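Local coordinates for extracellular solute-binding protein (Bordetella parapertussis, PDB 3PU5) that probably captures a small solute, perhaps a polyamine, outside the cytoplasm and delivers it to a membrane transporter, at residues K77-L90 / V246-N260. Numbering follows the deposited sequence.
Sequences KKLAQVDEKSVPSL and VVKGGKEDLAKAFMN
Leu79 and Val247 form a single beta bridge, flanked by two bonds: Ala80 N donates to Val246 O (2.7 Å, nearly straight at 169°) and Lys248 N to Lys78 O (3.0 Å). One water links Ala80 O to Val246 N, and another joins the carbonyls of Lys78 and Lys248. The chain of Lys248, extended beyond CG, lies along the backbone of 77-80 and brings NZ to Lys77 O (3.0 Å), above the carbonyl plane; lysine suits this exposed place because its methylenes pack on the backbone while its terminal ammonium group can donate to a carbonyl.

At the other end, Asn260 CG is anti to the backbone N (chi1 -175°), which carries the amide to the 3-10 segment that begins at Pro88. Its OD1 accepts from Ser89 N nearly along the C=O axis (2.8 Å), while Ser89 OG lies 2.7 Å from Asn260 O and 3.1 Å from Asn260 OD1. Pro88, with no N-H to offer, rests its CD against OD1.

Between these ends the contact is mostly apolar. Val82 CG1 meets Val246 CG2 (3.8 Å), and Ala80's small methyl fits against Val246 CG1 and Glu252's carboxylate. Val87 sets CG1 against Asn260 CA (3.6 Å) and CG2 against Lys256 CB. Lys256 extends with CD on Ser86 CB; a water joins Gln81 O, Ser86 OG and, weakly, Lys256 NZ. The CE methyl of Met259, a selenomethionine, touches Val82 CG2 and Leu90 CD2.

The loop after helix 67-75 thus first pairs with the end of strand 238-246 and the residues just after it, Leu79 turned onto Leu73 and Ile74, then runs along helix 252-262, whose Phe258 packs on strand 7-12.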
ATOM      1  N   LYS A  77     -19.439  -2.898 -11.740  1.00 14.12           N
ATOM      2  CA  LYS A  77     -19.944  -1.575 -12.129  1.00 17.43           C
ATOM      3  C   LYS A  77     -20.665  -0.827 -10.997  1.00 16.99           C
ATOM      4  O   LYS A  77     -21.723  -0.211 -11.215  1.00 16.28           O
ATOM      5  CB  LYS A  77     -20.878  -1.684 -13.343  1.00 17.69           C
ATOM      6  CG  LYS A  77     -20.443  -2.698 -14.394  1.00 17.77           C
ATOM      7  CD  LYS A  77     -19.105  -2.346 -15.038  1.00 21.14           C
ATOM      8  CE  LYS A  77     -18.748  -3.368 -16.128  1.00 25.42           C
ATOM      9  NZ  LYS A  77     -17.430  -3.101 -16.784  1.00 23.81           N
ATOM     10  N   LYS A  78     -20.095  -0.865  -9.798  1.00 13.36           N
ATOM     11  CA  LYS A  78     -20.756  -0.248  -8.645  1.00 14.29           C
ATOM     12  C   LYS A  78     -20.208   1.138  -8.290  1.00 14.72           C
ATOM     13  O   LYS A  78     -20.679   1.777  -7.349  1.00 15.00           O
ATOM     14  CB  LYS A  78     -20.691  -1.175  -7.428  1.00 13.02           C
ATOM     15  CG  LYS A  78     -21.518  -2.452  -7.589  1.00 16.65           C
ATOM     16  CD  LYS A  78     -23.004  -2.115  -7.618  1.00 16.85           C
ATOM     17  CE  LYS A  78     -23.854  -3.361  -7.726  1.00 21.15           C
ATOM     18  NZ  LYS A  78     -25.278  -2.985  -7.989  1.00 25.87           N
ATOM     19  N   LEU A  79     -19.232   1.613  -9.055  1.00 13.92           N
ATOM     20  CA  LEU A  79     -18.555   2.864  -8.731  1.00 13.42           C
ATOM     21  C   LEU A  79     -18.831   3.916  -9.794  1.00 13.22           C
ATOM     22  O   LEU A  79     -18.882   3.599 -10.970  1.00 14.10           O
ATOM     23  CB  LEU A  79     -17.053   2.610  -8.633  1.00 14.24           C
ATOM     24  CG  LEU A  79     -16.675   1.461  -7.696  1.00 14.47           C
ATOM     25  CD1 LEU A  79     -15.158   1.234  -7.711  1.00 16.56           C
ATOM     26  CD2 LEU A  79     -17.167   1.766  -6.293  1.00 14.14           C
ATOM     27  N   ALA A  80     -19.011   5.170  -9.389  1.00 13.92           N
ATOM     28  CA  ALA A  80     -19.301   6.217 -10.361  1.00 14.19           C
ATOM     29  C   ALA A  80     -18.029   6.720 -11.032  1.00 14.77           C
ATOM     30  O   ALA A  80     -16.954   6.717 -10.433  1.00 12.52           O
ATOM     31  CB  ALA A  80     -20.055   7.373  -9.703  1.00 13.23           C
ATOM     32  N   GLN A  81     -18.156   7.154 -12.279  1.00 13.80           N
ATOM     33  CA  GLN A  81     -17.033   7.759 -12.987  1.00 16.84           C
ATOM     34  C   GLN A  81     -16.608   9.067 -12.319  1.00 16.31           C
ATOM     35  O   GLN A  81     -17.446   9.851 -11.871  1.00 16.87           O
ATOM     36  CB  GLN A  81     -17.390   8.000 -14.462  1.00 19.92           C
ATOM     37  CG  GLN A  81     -18.565   8.967 -14.665  1.00 27.14           C
ATOM     38  CD  GLN A  81     -19.022   9.068 -16.120  1.00 34.95           C
ATOM     39  OE1 GLN A  81     -18.347   9.677 -16.964  1.00 35.10           O
ATOM     40  NE2 GLN A  81     -20.183   8.482 -16.416  1.00 29.49           N
ATOM     41  N   VAL A  82     -15.304   9.289 -12.232  1.00 13.55           N
ATOM     42  CA  VAL A  82     -14.778  10.533 -11.700  1.00 14.74           C
ATOM     43  C   VAL A  82     -13.605  10.993 -12.554  1.00 16.27           C
ATOM     44  O   VAL A  82     -12.874  10.175 -13.113  1.00 17.56           O
ATOM     45  CB  VAL A  82     -14.313  10.400 -10.224  1.00 15.28           C
ATOM     46  CG1 VAL A  82     -15.506  10.216  -9.286  1.00 14.22           C
ATOM     47  CG2 VAL A  82     -13.311   9.257 -10.064  1.00 13.45           C
ATOM     48  N   ASP A  83     -13.430  12.305 -12.651  1.00 16.47           N
ATOM     49  CA  ASP A  83     -12.293  12.869 -13.363  1.00 17.22           C
ATOM     50  C   ASP A  83     -11.965  14.264 -12.849  1.00 16.49           C
ATOM     51  O   ASP A  83     -12.547  14.736 -11.871  1.00 14.61           O
ATOM     52  CB  ASP A  83     -12.550  12.898 -14.880  1.00 18.53           C
ATOM     53  CG  ASP A  83     -13.767  13.724 -15.260  1.00 20.83           C
ATOM     54  OD1 ASP A  83     -14.059  14.730 -14.581  1.00 20.84           O
ATOM     55  OD2 ASP A  83     -14.431  13.370 -16.255  1.00 26.50           O
ATOM     56  N   GLU A  84     -11.031  14.920 -13.524  1.00 17.95           N
ATOM     57  CA  GLU A  84     -10.554  16.235 -13.110  1.00 21.02           C
ATOM     58  C   GLU A  84     -11.631  17.321 -13.118  1.00 18.51           C
ATOM     59  O   GLU A  84     -11.498  18.327 -12.424  1.00 18.78           O
ATOM     60  CB  GLU A  84      -9.352  16.632 -13.970  1.00 21.13           C
ATOM     61  CG  GLU A  84      -8.250  15.581 -13.881  1.00 23.31           C
ATOM     62  CD  GLU A  84      -7.227  15.671 -14.992  1.00 28.15           C
ATOM     63  OE1 GLU A  84      -7.236  16.673 -15.747  1.00 33.14           O
ATOM     64  OE2 GLU A  84      -6.409  14.727 -15.098  1.00 30.75           O
ATOM     65  N   LYS A  85     -12.690  17.123 -13.897  1.00 18.41           N
ATOM     66  CA  LYS A  85     -13.811  18.059 -13.896  1.00 18.85           C
ATOM     67  C   LYS A  85     -14.577  17.955 -12.586  1.00 20.06           C
ATOM     68  O   LYS A  85     -14.822  18.962 -11.918  1.00 20.30           O
ATOM     69  CB  LYS A  85     -14.769  17.777 -15.057  1.00 22.80           C
ATOM     70  CG  LYS A  85     -14.272  18.227 -16.419  1.00 27.98           C
ATOM     71  CD  LYS A  85     -13.769  17.065 -17.267  1.00 31.90           C
ATOM     72  CE  LYS A  85     -12.366  16.624 -16.871  1.00 30.18           C
ATOM     73  NZ  LYS A  85     -11.753  15.696 -17.878  1.00 35.40           N
ATOM     74  N   SER A  86     -14.950  16.731 -12.218  1.00 15.37           N
ATOM     75  CA  SER A  86     -15.780  16.506 -11.041  1.00 16.64           C
ATOM     76  C   SER A  86     -14.976  16.424  -9.737  1.00 16.05           C
ATOM     77  O   SER A  86     -15.495  16.705  -8.662  1.00 16.67           O
ATOM     78  CB  SER A  86     -16.621  15.244 -11.223  1.00 17.56           C
ATOM     79  OG  SER A  86     -15.810  14.143 -11.595  1.00 17.16           O
ATOM     80  N   VAL A  87     -13.717  16.020  -9.841  1.00 14.43           N
ATOM     81  CA  VAL A  87     -12.847  15.890  -8.678  1.00 14.09           C
ATOM     82  C   VAL A  87     -11.496  16.504  -9.050  1.00 13.83           C
ATOM     83  O   VAL A  87     -10.574  15.796  -9.440  1.00 13.53           O
ATOM     84  CB  VAL A  87     -12.675  14.396  -8.246  1.00 12.60           C
ATOM     85  CG1 VAL A  87     -11.845  14.280  -6.963  1.00 10.81           C
ATOM     86  CG2 VAL A  87     -14.037  13.715  -8.064  1.00 11.96           C
ATOM     87  N   PRO A  88     -11.390  17.836  -8.946  1.00 15.17           N
ATOM     88  CA  PRO A  88     -10.218  18.590  -9.410  1.00 14.61           C
ATOM     89  C   PRO A  88      -8.889  18.047  -8.887  1.00 12.60           C
ATOM     90  O   PRO A  88      -7.902  18.088  -9.605  1.00 13.09           O
ATOM     91  CB  PRO A  88     -10.483  20.002  -8.873  1.00 16.25           C
ATOM     92  CG  PRO A  88     -11.972  20.088  -8.799  1.00 15.90           C
ATOM     93  CD  PRO A  88     -12.431  18.721  -8.389  1.00 14.34           C
ATOM     94  N   SER A  89      -8.865  17.539  -7.659  1.00 14.12           N
ATOM     95  CA  SER A  89      -7.633  16.977  -7.093  1.00 13.69           C
ATOM     96  C   SER A  89      -7.014  15.876  -7.958  1.00 12.92           C
ATOM     97  O   SER A  89      -5.796  15.665  -7.924  1.00 12.59           O
ATOM     98  CB  SER A  89      -7.867  16.456  -5.673  1.00 11.99           C
ATOM     99  OG  SER A  89      -8.053  17.524  -4.761  1.00 13.69           O
ATOM    100  N   LEU A  90      -7.841  15.169  -8.725  1.00 10.81           N
ATOM    101  CA  LEU A  90      -7.320  14.085  -9.561  1.00 11.65           C
ATOM    102  C   LEU A  90      -6.262  14.584 -10.551  1.00 13.73           C
ATOM    103  O   LEU A  90      -5.426  13.809 -11.026  1.00 11.84           O
ATOM    104  CB  LEU A  90      -8.452  13.370 -10.304  1.00 11.73           C
ATOM    105  CG  LEU A  90      -9.358  12.474  -9.456  1.00 11.84           C
ATOM    106  CD1 LEU A  90     -10.518  11.910 -10.288  1.00 12.47           C
ATOM    107  CD2 LEU A  90      -8.550  11.342  -8.814  1.00 10.75           C
ATOM    108  N   VAL A 246     -16.380   6.757  -5.532  1.00 12.82           N
ATOM    109  CA  VAL A 246     -17.759   7.175  -5.325  1.00 12.83           C
ATOM    110  C   VAL A 246     -18.725   6.035  -5.660  1.00 12.96           C
ATOM    111  O   VAL A 246     -18.685   5.486  -6.761  1.00 13.55           O
ATOM    112  CB  VAL A 246     -18.102   8.384  -6.216  1.00 10.95           C
ATOM    113  CG1 VAL A 246     -19.568   8.781  -6.033  1.00 12.06           C
ATOM    114  CG2 VAL A 246     -17.181   9.560  -5.898  1.00 11.78           C
ATOM    115  N   VAL A 247     -19.598   5.696  -4.712  1.00 11.93           N
ATOM    116  CA  VAL A 247     -20.592   4.633  -4.890  1.00 13.79           C
ATOM    117  C   VAL A 247     -21.785   5.065  -5.750  1.00 14.09           C
ATOM    118  O   VAL A 247     -22.492   6.019  -5.406  1.00 12.68           O
ATOM    119  CB  VAL A 247     -21.120   4.154  -3.519  1.00 15.82           C
ATOM    120  CG1 VAL A 247     -22.290   3.186  -3.695  1.00 15.14           C
ATOM    121  CG2 VAL A 247     -19.978   3.530  -2.698  1.00 11.93           C
ATOM    122  N   LYS A 248     -21.997   4.375  -6.869  1.00 12.63           N
ATOM    123  CA  LYS A 248     -23.110   4.695  -7.767  1.00 14.24           C
ATOM    124  C   LYS A 248     -24.429   4.726  -7.013  1.00 14.57           C
ATOM    125  O   LYS A 248     -24.751   3.783  -6.300  1.00 13.29           O
ATOM    126  CB  LYS A 248     -23.231   3.650  -8.882  1.00 17.88           C
ATOM    127  CG  LYS A 248     -22.435   3.919 -10.138  1.00 17.93           C
ATOM    128  CD  LYS A 248     -22.874   2.949 -11.240  1.00 18.42           C
ATOM    129  CE  LYS A 248     -21.811   2.811 -12.324  1.00 19.50           C
ATOM    130  NZ  LYS A 248     -22.208   1.798 -13.355  1.00 22.80           N
ATOM    131  N   GLY A 249     -25.194   5.803  -7.176  1.00 15.92           N
ATOM    132  CA  GLY A 249     -26.522   5.892  -6.588  1.00 15.28           C
ATOM    133  C   GLY A 249     -26.554   6.452  -5.179  1.00 18.32           C
ATOM    134  O   GLY A 249     -27.622   6.600  -4.594  1.00 17.01           O
ATOM    135  N   GLY A 250     -25.384   6.748  -4.617  1.00 16.14           N
ATOM    136  CA  GLY A 250     -25.319   7.396  -3.317  1.00 16.33           C
ATOM    137  C   GLY A 250     -25.444   8.901  -3.495  1.00 16.66           C
ATOM    138  O   GLY A 250     -25.904   9.365  -4.539  1.00 16.23           O
ATOM    139  N   LYS A 251     -25.051   9.667  -2.477  1.00 16.13           N
ATOM    140  CA  LYS A 251     -25.047  11.123  -2.579  1.00 14.41           C
ATOM    141  C   LYS A 251     -23.796  11.545  -3.336  1.00 15.80           C
ATOM    142  O   LYS A 251     -22.816  12.000  -2.740  1.00 14.08           O
ATOM    143  CB  LYS A 251     -25.082  11.763  -1.189  1.00 16.53           C
ATOM    144  CG  LYS A 251     -26.385  11.507  -0.426  1.00 17.11           C
ATOM    145  CD  LYS A 251     -26.319  12.044   0.993  1.00 19.70           C
ATOM    146  CE  LYS A 251     -27.660  11.887   1.708  1.00 21.94           C
ATOM    147  NZ  LYS A 251     -27.882  10.490   2.120  1.00 20.62           N
ATOM    148  N   GLU A 252     -23.841  11.382  -4.657  1.00 15.97           N
ATOM    149  CA  GLU A 252     -22.636  11.391  -5.481  1.00 15.95           C
ATOM    150  C   GLU A 252     -21.893  12.714  -5.482  1.00 14.63           C
ATOM    151  O   GLU A 252     -20.668  12.732  -5.517  1.00 13.61           O
ATOM    152  CB  GLU A 252     -22.956  10.945  -6.911  1.00 17.36           C
ATOM    153  CG  GLU A 252     -23.495   9.523  -6.974  1.00 16.86           C
ATOM    154  CD  GLU A 252     -23.545   8.980  -8.384  1.00 17.90           C
ATOM    155  OE1 GLU A 252     -23.144   9.705  -9.315  1.00 22.00           O
ATOM    156  OE2 GLU A 252     -23.974   7.821  -8.562  1.00 19.90           O
ATOM    157  N   ASP A 253     -22.626  13.822  -5.429  1.00 15.45           N
ATOM    158  CA  ASP A 253     -21.982  15.134  -5.436  1.00 16.28           C
ATOM    159  C   ASP A 253     -21.265  15.434  -4.124  1.00 12.58           C
ATOM    160  O   ASP A 253     -20.162  15.971  -4.122  1.00 14.03           O
ATOM    161  CB  ASP A 253     -22.977  16.239  -5.797  1.00 19.74           C
ATOM    162  CG  ASP A 253     -23.364  16.207  -7.269  1.00 22.37           C
ATOM    163  OD1 ASP A 253     -22.517  15.802  -8.095  1.00 26.73           O
ATOM    164  OD2 ASP A 253     -24.511  16.573  -7.603  1.00 30.18           O
ATOM    165  N   LEU A 254     -21.874  15.072  -3.004  1.00 12.29           N
ATOM    166  CA  LEU A 254     -21.192  15.213  -1.719  1.00 12.86           C
ATOM    167  C   LEU A 254     -19.984  14.264  -1.638  1.00 11.59           C
ATOM    168  O   LEU A 254     -18.928  14.630  -1.135  1.00 13.56           O
ATOM    169  CB  LEU A 254     -22.157  14.938  -0.566  1.00 13.74           C
ATOM    170  CG  LEU A 254     -23.426  15.792  -0.560  1.00 17.34           C
ATOM    171  CD1 LEU A 254     -24.183  15.629   0.755  1.00 19.06           C
ATOM    172  CD2 LEU A 254     -23.068  17.249  -0.792  1.00 16.97           C
ATOM    173  N   ALA A 255     -20.161  13.043  -2.133  1.00 11.81           N
ATOM    174  CA  ALA A 255     -19.090  12.047  -2.160  1.00 12.17           C
ATOM    175  C   ALA A 255     -17.894  12.529  -2.988  1.00 12.10           C
ATOM    176  O   ALA A 255     -16.745  12.401  -2.557  1.00 12.22           O
ATOM    177  CB  ALA A 255     -19.619  10.724  -2.698  1.00 11.57           C
ATOM    178  N   LYS A 256     -18.165  13.092  -4.168  1.00 14.48           N
ATOM    179  CA  LYS A 256     -17.106  13.648  -5.013  1.00 12.68           C
ATOM    180  C   LYS A 256     -16.416  14.806  -4.295  1.00 12.74           C
ATOM    181  O   LYS A 256     -15.203  15.003  -4.423  1.00 12.97           O
ATOM    182  CB  LYS A 256     -17.666  14.115  -6.363  1.00 12.85           C
ATOM    183  CG  LYS A 256     -18.090  12.979  -7.300  1.00 16.47           C
ATOM    184  CD  LYS A 256     -18.805  13.527  -8.546  1.00 17.89           C
ATOM    185  CE  LYS A 256     -19.280  12.415  -9.451  1.00 18.71           C
ATOM    186  NZ  LYS A 256     -20.082  12.959 -10.589  1.00 25.62           N
ATOM    187  N   ALA A 257     -17.198  15.570  -3.543  1.00 12.82           N
ATOM    188  CA  ALA A 257     -16.661  16.685  -2.779  1.00 12.50           C
ATOM    189  C   ALA A 257     -15.741  16.183  -1.675  1.00 11.59           C
ATOM    190  O   ALA A 257     -14.651  16.727  -1.468  1.00 11.05           O
ATOM    191  CB  ALA A 257     -17.786  17.528  -2.204  1.00 13.99           C
ATOM    192  N   PHE A 258     -16.164  15.138  -0.970  1.00 11.91           N
ATOM    193  CA  PHE A 258     -15.279  14.540   0.025  1.00 11.14           C
ATOM    194  C   PHE A 258     -14.006  13.984  -0.627  1.00 10.88           C
ATOM    195  O   PHE A 258     -12.887  14.208  -0.139  1.00  9.24           O
ATOM    196  CB  PHE A 258     -15.980  13.432   0.830  1.00 10.16           C
ATOM    197  CG  PHE A 258     -15.060  12.738   1.788  1.00 11.03           C
ATOM    198  CD1 PHE A 258     -14.721  13.330   2.996  1.00 11.87           C
ATOM    199  CD2 PHE A 258     -14.478  11.520   1.457  1.00 10.57           C
ATOM    200  CE1 PHE A 258     -13.828  12.704   3.873  1.00 11.70           C
ATOM    201  CE2 PHE A 258     -13.596  10.884   2.333  1.00 10.24           C
ATOM    202  CZ  PHE A 258     -13.270  11.477   3.538  1.00 11.65           C
HETATM  203  N   MSE A 259     -14.167  13.250  -1.721  1.00 10.06           N
HETATM  204  CA  MSE A 259     -13.007  12.666  -2.386  1.00 11.94           C
HETATM  205  C   MSE A 259     -12.049  13.769  -2.832  1.00 11.56           C
HETATM  206  O   MSE A 259     -10.834  13.649  -2.696  1.00 10.58           O
HETATM  207  CB  MSE A 259     -13.445  11.830  -3.583  1.00 12.18           C
HETATM  208  CG  MSE A 259     -12.317  11.088  -4.274  1.00 12.58           C
HETATM  209 SE   MSE A 259     -13.039   9.843  -5.622  1.00 23.74          SE
HETATM  210  CE  MSE A 259     -11.341   9.114  -6.276  1.00 11.86           C
ATOM    211  N   ASN A 260     -12.603  14.854  -3.357  1.00 11.30           N
ATOM    212  CA  ASN A 260     -11.774  15.968  -3.780  1.00 10.60           C
ATOM    213  C   ASN A 260     -10.952  16.520  -2.624  1.00 11.19           C
ATOM    214  O   ASN A 260      -9.784  16.854  -2.792  1.00  9.99           O
ATOM    215  CB  ASN A 260     -12.628  17.085  -4.358  1.00 11.31           C
ATOM    216  CG  ASN A 260     -11.793  18.205  -4.924  1.00 14.00           C
ATOM    217  OD1 ASN A 260     -10.935  17.978  -5.779  1.00 14.64           O
ATOM    218  ND2 ASN A 260     -12.022  19.420  -4.439  1.00 14.01           N
TER
HETATM  219  O   HOH W   1     -23.516   1.331  -6.508  1.00 19.66           O
HETATM  220  O   HOH W   2     -15.606   6.843  -8.132  1.00 11.44           O
HETATM  221  O   HOH W   3     -17.664  12.755 -13.004  1.00 24.62           O